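Local coordinates for sorbitol dehydrogenase (Gluconobacter oxydans, PDB 5ITG), which probably oxidises D-sorbitol to L-sorbose with a nicotinamide cofactor, as a member of the mannitol dehydrogenase family with a Rossmann domain, at residues V29-G34 and V60-S65; I123-M128 and D267-G272; I130-Y135 and D189-N194; F260-L265 and G280-G285. One frame throughout, in Å; residues are numbered along the deposited sequence.

Interaction 1: V29-G34 and V60-S65; sequences VHFGVG and VGLTGS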
loop_
_atom_site.group_PDB
_atom_site.type_symbol
_atom_site.label_atom_id
_atom_site.label_comp_id
_atom_site.label_asym_id
_atom_site.label_seq_id
_atom_site.Cartn_x
_atom_site.Cartn_y
_atom_site.Cartn_z
ATOM N N VAL A 29 18.110 -6.206 -5.685
ATOM C CA VAL A 29 17.633 -7.545 -5.367
ATOM C C VAL A 29 16.320 -7.292 -4.638
ATOM O O VAL A 29 16.279 -6.507 -3.688
ATOM C CB VAL A 29 18.592 -8.308 -4.437
ATOM C CG1 VAL A 29 17.877 -9.520 -3.834
ATOM C CG2 VAL A 29 19.808 -8.765 -5.217
ATOM N N HIS A 30 15.248 -7.937 -5.087
ATOM C CA HIS A 30 13.939 -7.747 -4.465
ATOM C C HIS A 30 13.378 -9.008 -3.826
ATOM O O HIS A 30 13.287 -10.049 -4.473
ATOM C CB HIS A 30 12.924 -7.252 -5.496
ATOM C CG HIS A 30 11.571 -6.984 -4.919
ATOM N ND1 HIS A 30 11.275 -5.828 -4.228
ATOM C CD2 HIS A 30 10.451 -7.744 -4.880
ATOM C CE1 HIS A 30 10.031 -5.891 -3.785
ATOM N NE2 HIS A 30 9.510 -7.043 -4.166
ATOM N N PHE A 31 12.980 -8.893 -2.563
ATOM C CA PHE A 31 12.393 -10.006 -1.821
ATOM C C PHE A 31 10.868 -9.903 -1.857
ATOM O O PHE A 31 10.303 -8.882 -1.481
ATOM C CB PHE A 31 12.868 -9.981 -0.366
ATOM C CG PHE A 31 14.238 -10.572 -0.158
ATOM C CD1 PHE A 31 14.408 -11.951 -0.084
ATOM C CD2 PHE A 31 15.357 -9.751 -0.038
ATOM C CE1 PHE A 31 15.674 -12.511 0.109
ATOM C CE2 PHE A 31 16.631 -10.301 0.155
ATOM C CZ PHE A 31 16.787 -11.686 0.228
ATOM N N GLY A 32 10.209 -10.971 -2.298
ATOM C CA GLY A 32 8.760 -10.972 -2.369
ATOM C C GLY A 32 8.263 -10.423 -3.694
ATOM O O GLY A 32 7.837 -9.270 -3.777
ATOM N N VAL A 33 8.316 -11.252 -4.736
ATOM C CA VAL A 33 7.884 -10.837 -6.065
ATOM C C VAL A 33 6.376 -10.993 -6.249
ATOM O O VAL A 33 5.908 -11.948 -6.874
ATOM C CB VAL A 33 8.626 -11.635 -7.159
ATOM C CG1 VAL A 33 8.172 -11.199 -8.548
ATOM C CG2 VAL A 33 10.114 -11.416 -7.017
ATOM N N GLY A 34 5.628 -10.044 -5.696
ATOM C CA GLY A 34 4.181 -10.067 -5.803
ATOM C C GLY A 34 3.696 -9.070 -6.836
ATOM O O GLY A 34 4.493 -8.340 -7.438
ATOM N N VAL A 60 13.618 -12.484 -5.614
ATOM C CA VAL A 60 13.805 -13.634 -4.741
ATOM C C VAL A 60 12.539 -13.995 -3.971
ATOM O O VAL A 60 11.933 -13.147 -3.315
ATOM C CB VAL A 60 14.932 -13.385 -3.709
ATOM C CG1 VAL A 60 15.135 -14.627 -2.850
ATOM C CG2 VAL A 60 16.218 -13.017 -4.418
ATOM N N GLY A 61 12.140 -15.261 -4.069
ATOM C CA GLY A 61 10.972 -15.732 -3.347
ATOM C C GLY A 61 11.486 -16.421 -2.095
ATOM O O GLY A 61 12.468 -17.161 -2.162
ATOM N N LEU A 62 10.841 -16.186 -0.958
ATOM C CA LEU A 62 11.284 -16.781 0.303
ATOM C C LEU A 62 10.733 -18.171 0.606
ATOM O O LEU A 62 11.331 -18.921 1.376
ATOM C CB LEU A 62 10.940 -15.846 1.461
ATOM C CG LEU A 62 11.711 -14.526 1.480
ATOM C CD1 LEU A 62 11.008 -13.545 2.405
ATOM C CD2 LEU A 62 13.145 -14.778 1.922
ATOM N N THR A 63 9.594 -18.513 0.012
ATOM C CA THR A 63 8.980 -19.818 0.242
ATOM C C THR A 63 9.334 -20.823 -0.855
ATOM O O THR A 63 9.448 -20.467 -2.026
ATOM C CB THR A 63 7.442 -19.696 0.334
ATOM O OG1 THR A 63 6.934 -19.114 -0.872
ATOM C CG2 THR A 63 7.052 -18.819 1.510
ATOM N N GLY A 64 9.506 -22.081 -0.468
ATOM C CA GLY A 64 9.846 -23.107 -1.438
ATOM C C GLY A 64 8.731 -24.116 -1.637
ATOM O O GLY A 64 8.977 -25.254 -2.035
ATOM N N SER A 65 7.500 -23.699 -1.356
ATOM C CA SER A 65 6.342 -24.574 -1.509
ATOM C C SER A 65 6.264 -25.106 -2.934
ATOM O O SER A 65 6.991 -24.656 -3.819
ATOM C CB SER A 65 5.056 -23.814 -1.200
ATOM O OG SER A 65 4.774 -22.883 -2.228
#
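F31 and V60 pair side by side where two neighbouring parallel strands of the Rossmann domain, 26-31 and 56-61, come to their C-terminal ends. Two backbone bonds join them. V60 N donates to H30 O at 2.7 Å, and G32 N donates to V60 O at 3.0 Å, nearly straight at 170°. F31 CA also points its hydrogen at V60 O.

The side chains of F31 and V60 leave the same face of the sheet and point the same way. V60 CG1 lies 3.7 Å from F31 CE1. The L62 side chain crosses that of F31 at about a right angle, and its CD2 comes to 3.7 Å from F31 CD1. V60 holds CG1 anti to its backbone N (chi1 -178°). This sends CG1 to the ring and leaves CG2 for V29 CG1, at 3.9 Å. Further out, V114 and L118 of helix 111-119 and V164 of helix 164-177 pack on this apolar group.

Past the strand the chain turns through G32, whose positive phi and psi suit glycine. G34 then stands at the N-cap of helix 35-39. A glycine-rich turn from first strand to first helix is the usual dinucleotide-binding element of Rossmann folds, so this one is consistent with a cofactor site. H30 ND1 bonds to S127 OG, and H30 NE2 bonds to T129 OG1 and makes a weak bond of 2.8 Å to G32 O.

Interaction 2: I123-M128 and D267-G272; sequences IRIVSM and DQFADG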
loop_
_atom_site.group_PDB
_atom_site.type_symbol
_atom_site.label_atom_id
_atom_site.label_comp_id
_atom_site.label_asym_id
_atom_site.label_seq_id
_atom_site.Cartn_x
_atom_site.Cartn_y
_atom_site.Cartn_z
ATOM N N ILE A 123 25.088 -4.671 -6.795
ATOM C CA ILE A 123 23.805 -4.651 -6.098
ATOM C C ILE A 123 23.925 -3.584 -5.014
ATOM O O ILE A 123 24.616 -3.774 -4.014
ATOM C CB ILE A 123 23.493 -6.020 -5.471
ATOM C CG1 ILE A 123 23.184 -7.027 -6.582
ATOM C CG2 ILE A 123 22.340 -5.905 -4.488
ATOM C CD1 ILE A 123 22.089 -6.575 -7.542
ATOM N N ARG A 124 23.261 -2.456 -5.233
ATOM C CA ARG A 124 23.329 -1.336 -4.302
ATOM C C ARG A 124 22.038 -1.074 -3.526
ATOM O O ARG A 124 22.001 -0.249 -2.608
ATOM C CB ARG A 124 23.758 -0.094 -5.074
ATOM C CG ARG A 124 25.139 -0.244 -5.702
ATOM C CD ARG A 124 25.514 0.959 -6.550
ATOM N NE ARG A 124 25.042 0.852 -7.925
ATOM C CZ ARG A 124 25.072 1.853 -8.801
ATOM N NH1 ARG A 124 25.547 3.040 -8.442
ATOM N NH2 ARG A 124 24.635 1.664 -10.038
ATOM N N ILE A 125 20.978 -1.779 -3.899
ATOM C CA ILE A 125 19.696 -1.645 -3.224
ATOM C C ILE A 125 19.041 -3.002 -3.048
ATOM O O ILE A 125 19.028 -3.821 -3.962
ATOM C CB ILE A 125 18.705 -0.767 -4.021
ATOM C CG1 ILE A 125 19.192 0.686 -4.053
ATOM C CG2 ILE A 125 17.315 -0.842 -3.377
ATOM C CD1 ILE A 125 18.377 1.569 -4.983
ATOM N N VAL A 126 18.499 -3.230 -1.863
ATOM C CA VAL A 126 17.783 -4.459 -1.570
ATOM C C VAL A 126 16.367 -4.026 -1.189
ATOM O O VAL A 126 16.152 -3.465 -0.118
ATOM C CB VAL A 126 18.431 -5.224 -0.394
ATOM C CG1 VAL A 126 17.593 -6.444 -0.048
ATOM C CG2 VAL A 126 19.847 -5.645 -0.769
ATOM N N SER A 127 15.406 -4.259 -2.075
ATOM C CA SER A 127 14.028 -3.860 -1.804
ATOM C C SER A 127 13.175 -5.045 -1.387
ATOM O O SER A 127 13.615 -6.194 -1.474
ATOM C CB SER A 127 13.424 -3.160 -3.032
ATOM O OG SER A 127 13.459 -3.978 -4.189
HETATM N N MSE A 128 11.960 -4.774 -0.920
HETATM C CA MSE A 128 11.087 -5.852 -0.480
HETATM C C MSE A 128 9.617 -5.464 -0.316
HETATM O O MSE A 128 9.285 -4.317 -0.022
HETATM C CB MSE A 128 11.604 -6.397 0.855
HETATM C CG MSE A 128 11.567 -5.354 1.967
HETATM SE SE MSE A 128 12.706 -5.756 3.479
HETATM C CE MSE A 128 14.403 -5.725 2.533
ATOM N N ASP A 267 15.227 10.476 0.176
ATOM C CA ASP A 267 16.497 10.354 -0.531
ATOM C C ASP A 267 17.635 10.029 0.427
ATOM O O ASP A 267 18.480 10.877 0.712
ATOM C CB ASP A 267 16.808 11.658 -1.274
ATOM C CG ASP A 267 17.715 11.443 -2.475
ATOM O OD1 ASP A 267 18.267 10.335 -2.627
ATOM O OD2 ASP A 267 17.880 12.383 -3.270
ATOM N N GLN A 268 17.648 8.797 0.927
ATOM C CA GLN A 268 18.685 8.355 1.850
ATOM C C GLN A 268 19.205 7.017 1.339
ATOM O O GLN A 268 18.704 5.962 1.721
ATOM C CB GLN A 268 18.109 8.182 3.258
ATOM C CG GLN A 268 17.184 9.301 3.695
ATOM C CD GLN A 268 16.499 9.013 5.019
ATOM O OE1 GLN A 268 16.098 7.884 5.285
ATOM N NE2 GLN A 268 16.344 10.040 5.846
ATOM N N PHE A 269 20.201 7.068 0.459
ATOM C CA PHE A 269 20.771 5.852 -0.096
ATOM C C PHE A 269 22.236 5.687 0.300
ATOM O O PHE A 269 23.007 6.645 0.297
ATOM C CB PHE A 269 20.581 5.843 -1.615
ATOM C CG PHE A 269 19.149 5.610 -2.029
ATOM C CD1 PHE A 269 18.186 6.601 -1.839
ATOM C CD2 PHE A 269 18.738 4.362 -2.495
ATOM C CE1 PHE A 269 16.833 6.343 -2.101
ATOM C CE2 PHE A 269 17.393 4.098 -2.755
ATOM C CZ PHE A 269 16.441 5.089 -2.556
ATOM N N ALA A 270 22.597 4.462 0.663
ATOM C CA ALA A 270 23.950 4.146 1.111
ATOM C C ALA A 270 24.999 4.133 0.012
ATOM O O ALA A 270 26.139 4.552 0.229
ATOM C CB ALA A 270 23.950 2.799 1.832
ATOM N N ASP A 271 24.625 3.656 -1.166
ATOM C CA ASP A 271 25.582 3.569 -2.251
ATOM C C ASP A 271 24.970 3.808 -3.625
ATOM O O ASP A 271 25.057 2.956 -4.509
ATOM C CB ASP A 271 26.263 2.197 -2.195
ATOM C CG ASP A 271 27.447 2.091 -3.128
ATOM O OD1 ASP A 271 28.061 3.136 -3.429
ATOM O OD2 ASP A 271 27.771 0.959 -3.543
ATOM N N GLY A 272 24.347 4.975 -3.796
ATOM C CA GLY A 272 23.750 5.315 -5.074
ATOM C C GLY A 272 22.340 4.799 -5.295
ATOM O O GLY A 272 21.858 3.919 -4.579
HETATM O O HOH W 1 22.256 2.611 -2.354
#
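I125 and F269 make the apolar part of this contact. I125 CD1 lies 3.5 Å from F269 CE2, and I125 CG1 lies near the same two ring atoms, CD2 and CE2, a little further off. The isoleucine chain is extended at its end (chi2 172°), which carries CD1 out from the strand to the ring.

R124 and D271 meet through carbon more than charge. Their side chains cross at about a right angle, with R124 CG 3.6 Å from D271 OD2. The arginine chain bends at chi3 (-87°), and its guanidinium plane stands 69° from the carboxylate plane. R124 NE stays 5.2 Å from D271 OD2, so the opposite charges act at a distance, if at all. The salt bridge of D271 is instead made by OD1 with K181.

A water ties the two backbones together. It donates to R124 O at 2.9 Å and to G272 O at 2.6 Å, and accepts from D271 N at 2.8 Å. It also sits in the plane of the F269 ring, at its edge.

The contact lays the loop between strands 263-266 and 282-284 against the start of strand 125-128. That strand runs between 26-31 and 184-187 in the Rossmann sheet, and F269 also touches T184.

Interaction 3: I130-Y135 and D189-N194; sequences ITEGGY and DNLRHN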
loop_
_atom_site.group_PDB
_atom_site.type_symbol
_atom_site.label_atom_id
_atom_site.label_comp_id
_atom_site.label_asym_id
_atom_site.label_seq_id
_atom_site.Cartn_x
_atom_site.Cartn_y
_atom_site.Cartn_z
ATOM N N ILE A 130 6.954 -7.724 1.585
ATOM C CA ILE A 130 6.701 -8.975 2.298
ATOM C C ILE A 130 5.521 -8.881 3.257
ATOM O O ILE A 130 5.329 -9.774 4.085
ATOM C CB ILE A 130 7.941 -9.384 3.123
ATOM C CG1 ILE A 130 8.301 -8.247 4.085
ATOM C CG2 ILE A 130 9.115 -9.685 2.205
ATOM C CD1 ILE A 130 9.517 -8.513 4.948
ATOM N N THR A 131 4.746 -7.803 3.135
ATOM C CA THR A 131 3.581 -7.526 3.981
ATOM C C THR A 131 4.047 -7.167 5.384
ATOM O O THR A 131 5.173 -7.481 5.765
ATOM C CB THR A 131 2.609 -8.735 4.093
ATOM O OG1 THR A 131 3.148 -9.712 4.994
ATOM C CG2 THR A 131 2.378 -9.366 2.727
ATOM N N GLU A 132 3.182 -6.518 6.157
ATOM C CA GLU A 132 3.542 -6.129 7.513
ATOM C C GLU A 132 3.975 -7.306 8.375
ATOM O O GLU A 132 4.980 -7.227 9.080
ATOM C CB GLU A 132 2.387 -5.417 8.209
ATOM C CG GLU A 132 2.717 -5.053 9.649
ATOM C CD GLU A 132 1.622 -4.275 10.338
ATOM O OE1 GLU A 132 0.481 -4.779 10.403
ATOM O OE2 GLU A 132 1.905 -3.160 10.826
ATOM N N GLY A 133 3.207 -8.389 8.329
ATOM C CA GLY A 133 3.534 -9.558 9.127
ATOM C C GLY A 133 4.920 -10.080 8.816
ATOM O O GLY A 133 5.570 -10.712 9.655
ATOM N N GLY A 134 5.380 -9.803 7.599
ATOM C CA GLY A 134 6.691 -10.256 7.180
ATOM C C GLY A 134 7.856 -9.641 7.933
ATOM O O GLY A 134 8.952 -10.187 7.902
ATOM N N TYR A 135 7.639 -8.514 8.607
ATOM C CA TYR A 135 8.726 -7.871 9.338
ATOM C C TYR A 135 8.968 -8.465 10.728
ATOM O O TYR A 135 9.886 -8.058 11.441
ATOM C CB TYR A 135 8.498 -6.353 9.413
ATOM C CG TYR A 135 8.618 -5.680 8.054
ATOM C CD1 TYR A 135 7.517 -5.585 7.202
ATOM C CD2 TYR A 135 9.853 -5.227 7.584
ATOM C CE1 TYR A 135 7.643 -5.067 5.913
ATOM C CE2 TYR A 135 9.994 -4.708 6.289
ATOM C CZ TYR A 135 8.884 -4.636 5.457
ATOM O OH TYR A 135 9.024 -4.184 4.157
ATOM N N ASP A 189 6.592 -1.831 1.095
ATOM C CA ASP A 189 5.338 -2.294 1.681
ATOM C C ASP A 189 4.563 -1.052 2.111
ATOM O O ASP A 189 5.164 -0.048 2.500
ATOM C CB ASP A 189 5.605 -3.174 2.898
ATOM C CG ASP A 189 5.876 -4.620 2.521
ATOM O OD1 ASP A 189 4.963 -5.259 1.970
ATOM O OD2 ASP A 189 6.994 -5.116 2.776
ATOM N N ASN A 190 3.235 -1.123 2.046
ATOM C CA ASN A 190 2.380 0.006 2.413
ATOM C C ASN A 190 2.146 0.120 3.923
ATOM O O ASN A 190 1.089 -0.256 4.439
ATOM C CB ASN A 190 1.035 -0.105 1.684
ATOM C CG ASN A 190 0.090 1.036 2.021
ATOM O OD1 ASN A 190 0.441 2.208 1.890
ATOM N ND2 ASN A 190 -1.118 0.695 2.459
ATOM N N LEU A 191 3.141 0.653 4.620
ATOM C CA LEU A 191 3.070 0.827 6.061
ATOM C C LEU A 191 3.551 2.232 6.388
ATOM O O LEU A 191 4.364 2.797 5.661
ATOM C CB LEU A 191 3.981 -0.186 6.762
ATOM C CG LEU A 191 3.789 -1.657 6.388
ATOM C CD1 LEU A 191 4.893 -2.497 7.020
ATOM C CD2 LEU A 191 2.419 -2.122 6.858
ATOM N N ARG A 192 3.065 2.795 7.484
ATOM C CA ARG A 192 3.505 4.126 7.869
ATOM C C ARG A 192 4.964 4.018 8.316
ATOM O O ARG A 192 5.321 3.154 9.126
ATOM C CB ARG A 192 2.594 4.662 8.970
ATOM C CG ARG A 192 1.162 4.825 8.469
ATOM C CD ARG A 192 0.192 5.088 9.592
ATOM N NE ARG A 192 0.407 6.390 10.214
ATOM C CZ ARG A 192 -0.178 6.771 11.341
ATOM N NH1 ARG A 192 -1.010 5.944 11.964
ATOM N NH2 ARG A 192 0.067 7.973 11.847
ATOM N N HIS A 193 5.803 4.888 7.763
ATOM C CA HIS A 193 7.237 4.888 8.032
ATOM C C HIS A 193 7.779 3.466 7.855
ATOM O O HIS A 193 8.372 2.886 8.767
ATOM C CB HIS A 193 7.516 5.419 9.438
ATOM C CG HIS A 193 7.138 6.856 9.613
ATOM N ND1 HIS A 193 6.198 7.273 10.529
ATOM C CD2 HIS A 193 7.548 7.971 8.962
ATOM C CE1 HIS A 193 6.043 8.583 10.435
ATOM N NE2 HIS A 193 6.851 9.030 9.491
ATOM N N ASN A 194 7.581 2.922 6.658
ATOM C CA ASN A 194 8.023 1.564 6.361
ATOM C C ASN A 194 9.526 1.362 6.541
ATOM O O ASN A 194 9.969 0.264 6.867
ATOM C CB ASN A 194 7.582 1.141 4.944
ATOM C CG ASN A 194 8.008 2.125 3.857
ATOM O OD1 ASN A 194 8.698 3.114 4.114
ATOM N ND2 ASN A 194 7.595 1.844 2.626
#
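I130 N and T131 N both bind the carboxylate of D189. I130 N donates to D189 OD2 at 2.9 Å, on the syn lone pair. I130 holds CG1 between its backbone N and carbonyl carbon (chi1 57°), and the chain is extended beyond. This puts I130 CD1 over the centre of the Y135 ring, 3.9 Å above its plane. T131 N reaches D189 OD1 at 2.8 Å, from above the carboxylate plane.

E132 meets the second segment through carbon: its CB is 3.6 Å from L191 CD2. From here a helix-like turn brings Y135 back toward D189.

Y135 OH donates to D189 OD2 at 2.6 Å, on the anti lone pair. The carboxylate lies at the ring edge, with the two planes 84° apart. OD2 is thus held from both of its lone pairs, and three donors fix the carboxylate. L191 CD1 lies 3.9 Å from Y135 CE1.

D189 O accepts from N194 ND2 at 3.1 Å, which links the aspartate to the first turn of helix 194-209. Y135 also packs on V197 and A198 of that helix, and its OH bonds to S187 OG. The contact therefore joins the loops that leave the adjacent parallel strands 125-128 and 184-187.

Interaction 4: F260-L265 and G280-G285; sequences FHQWVL and GVQMVG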
loop_
_atom_site.group_PDB
_atom_site.type_symbol
_atom_site.label_atom_id
_atom_site.label_comp_id
_atom_site.label_asym_id
_atom_site.label_seq_id
_atom_site.Cartn_x
_atom_site.Cartn_y
_atom_site.Cartn_z
ATOM N N PHE A 260 -3.281 5.342 -12.364
ATOM C CA PHE A 260 -2.689 6.181 -11.316
ATOM C C PHE A 260 -1.574 5.440 -10.594
ATOM O O PHE A 260 -1.669 4.240 -10.354
ATOM C CB PHE A 260 -3.727 6.587 -10.268
ATOM C CG PHE A 260 -3.137 7.344 -9.102
ATOM C CD1 PHE A 260 -3.014 8.733 -9.142
ATOM C CD2 PHE A 260 -2.656 6.661 -7.982
ATOM C CE1 PHE A 260 -2.421 9.434 -8.085
ATOM C CE2 PHE A 260 -2.059 7.356 -6.917
ATOM C CZ PHE A 260 -1.942 8.744 -6.973
ATOM N N HIS A 261 -0.526 6.167 -10.227
ATOM C CA HIS A 261 0.585 5.571 -9.505
ATOM C C HIS A 261 1.371 6.675 -8.828
ATOM O O HIS A 261 1.487 7.785 -9.353
ATOM C CB HIS A 261 1.476 4.759 -10.458
ATOM C CG HIS A 261 2.001 5.539 -11.623
ATOM N ND1 HIS A 261 3.184 6.246 -11.575
ATOM C CD2 HIS A 261 1.511 5.714 -12.873
ATOM C CE1 HIS A 261 3.402 6.819 -12.745
ATOM N NE2 HIS A 261 2.402 6.513 -13.551
ATOM N N GLN A 262 1.885 6.384 -7.640
ATOM C CA GLN A 262 2.651 7.378 -6.914
ATOM C C GLN A 262 3.699 6.733 -6.039
ATOM O O GLN A 262 3.473 5.667 -5.457
ATOM C CB GLN A 262 1.724 8.241 -6.049
ATOM C CG GLN A 262 2.456 9.253 -5.174
ATOM C CD GLN A 262 1.539 10.351 -4.660
ATOM O OE1 GLN A 262 0.371 10.106 -4.338
ATOM N NE2 GLN A 262 2.068 11.568 -4.564
ATOM N N TRP A 263 4.850 7.385 -5.952
ATOM C CA TRP A 263 5.926 6.888 -5.119
ATOM C C TRP A 263 6.703 8.065 -4.558
ATOM O O TRP A 263 7.365 8.789 -5.295
ATOM C CB TRP A 263 6.862 5.986 -5.922
ATOM C CG TRP A 263 7.835 5.213 -5.070
ATOM C CD1 TRP A 263 7.905 5.200 -3.708
ATOM C CD2 TRP A 263 8.865 4.332 -5.534
ATOM N NE1 TRP A 263 8.922 4.366 -3.291
ATOM C CE2 TRP A 263 9.525 3.822 -4.393
ATOM C CE3 TRP A 263 9.297 3.925 -6.804
ATOM C CZ2 TRP A 263 10.591 2.924 -4.486
ATOM C CZ3 TRP A 263 10.359 3.032 -6.896
ATOM C CH2 TRP A 263 10.993 2.543 -5.742
ATOM N N VAL A 264 6.585 8.258 -3.250
ATOM C CA VAL A 264 7.293 9.321 -2.559
ATOM C C VAL A 264 8.390 8.591 -1.804
ATOM O O VAL A 264 8.122 7.662 -1.049
ATOM C CB VAL A 264 6.356 10.066 -1.601
ATOM C CG1 VAL A 264 7.132 11.114 -0.822
ATOM C CG2 VAL A 264 5.232 10.730 -2.408
ATOM N N LEU A 265 9.630 9.012 -2.000
ATOM C CA LEU A 265 10.742 8.308 -1.381
ATOM C C LEU A 265 11.770 9.222 -0.733
ATOM O O LEU A 265 12.202 10.204 -1.336
ATOM C CB LEU A 265 11.401 7.456 -2.469
ATOM C CG LEU A 265 12.623 6.574 -2.231
ATOM C CD1 LEU A 265 12.257 5.406 -1.332
ATOM C CD2 LEU A 265 13.123 6.069 -3.589
ATOM N N GLY A 280 9.100 10.012 -12.410
ATOM C CA GLY A 280 8.001 10.548 -11.631
ATOM C C GLY A 280 8.048 10.246 -10.146
ATOM O O GLY A 280 7.108 10.575 -9.421
ATOM N N VAL A 281 9.117 9.604 -9.682
ATOM C CA VAL A 281 9.230 9.312 -8.263
ATOM C C VAL A 281 9.527 10.652 -7.603
ATOM O O VAL A 281 10.361 11.424 -8.089
ATOM C CB VAL A 281 10.371 8.315 -7.964
ATOM C CG1 VAL A 281 10.466 8.066 -6.472
ATOM C CG2 VAL A 281 10.116 7.002 -8.695
ATOM N N GLN A 282 8.834 10.932 -6.509
ATOM C CA GLN A 282 9.005 12.192 -5.800
ATOM C C GLN A 282 9.971 12.012 -4.644
ATOM O O GLN A 282 9.647 11.389 -3.636
ATOM C CB GLN A 282 7.633 12.689 -5.317
ATOM C CG GLN A 282 6.688 13.042 -6.483
ATOM C CD GLN A 282 5.201 13.070 -6.107
ATOM O OE1 GLN A 282 4.632 12.056 -5.697
ATOM N NE2 GLN A 282 4.567 14.231 -6.271
HETATM N N MSE A 283 11.177 12.548 -4.809
HETATM C CA MSE A 283 12.204 12.439 -3.785
HETATM C C MSE A 283 11.997 13.525 -2.737
HETATM O O MSE A 283 11.770 14.685 -3.076
HETATM C CB MSE A 283 13.589 12.565 -4.428
HETATM C CG MSE A 283 14.420 11.280 -4.396
HETATM SE SE MSE A 283 13.601 9.738 -5.236
HETATM C CE MSE A 283 14.549 9.775 -6.927
ATOM N N VAL A 284 12.067 13.147 -1.463
ATOM C CA VAL A 284 11.865 14.099 -0.373
ATOM C C VAL A 284 12.833 13.873 0.775
ATOM O O VAL A 284 13.528 12.866 0.824
ATOM C CB VAL A 284 10.448 13.978 0.220
ATOM C CG1 VAL A 284 9.404 14.238 -0.853
ATOM C CG2 VAL A 284 10.260 12.579 0.822
ATOM N N GLY A 285 12.847 14.813 1.711
ATOM C CA GLY A 285 13.698 14.689 2.880
ATOM C C GLY A 285 12.976 13.934 3.987
ATOM O O GLY A 285 13.591 13.186 4.752
HETATM O O HOH W 2 5.131 9.787 -7.597
#
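W263 O and Q282 N start the ladder between parallel strands 263-266 and 282-284, part of a small three-stranded mixed sheet apart from the main Rossmann sheet. Strand 263-266 is its middle strand, with 226-228 antiparallel on the other edge.

Three backbone bonds run in parallel register. Q282 N donates to W263 O, L265 N to Q282 O and V284 N to L265 O, each at 2.9 Å. The axes of the two short strands are inclined by 24°. CA hydrogens of V264 and M283 point at Q282 O and L265 O in the same ladder.

The apolar contacts fall on two faces. On that of L265 and M283, the two side chains point the same way, with L265 CD2 4.1 Å from M283 SE. W263 and V281 join them: V281 CG1 and L265 CD2 both lie over one face of the indole, offset toward its rim. V281 CG2 reaches W263 CE3 at 3.7 Å. On the other face V264 CG1 meets V284 CG2 at 3.8 Å, and W290 of helix 288-312 packs on Q262, V264 and Q282.

The polar side-chain contact is on that same face. The amide planes of Q262 and Q282 are nearly coplanar. Q262 is extended (chi1 176°), which carries its amide across to Q282. A water accepts from W263 N at 2.9 Å and lies within bonding distance of G280 O and Q282 OE1. Q262 NE2 donates to Q282 OE1 at 2.8 Å, in the carbonyl plane and on a lone pair.

Overall arrangement
Interactions 1 and 2 meet in the main Rossmann sheet, where strands 26-31 and 125-128 are neighbours. V29 O takes a probable hydrogen bond from S127 N at 2.9 Å. Interaction 3 follows directly from strand 125-128 and is nested in the chain loop closed by interaction 2. M128 CG packs 3.6 Å from Y135 OH between them. Interaction 4 belongs to the small sheet. It crosses interaction 2 along the chain and meets it through a probable bond of 3.0 Å from D267 N to V284 O. Interactions 1 and 4 do not touch, and their centres lie about 24 Å apart. Interactions 1 and 3 lie at the C-terminal ends of parallel strands, where Rossmann folds usually bind their cofactor.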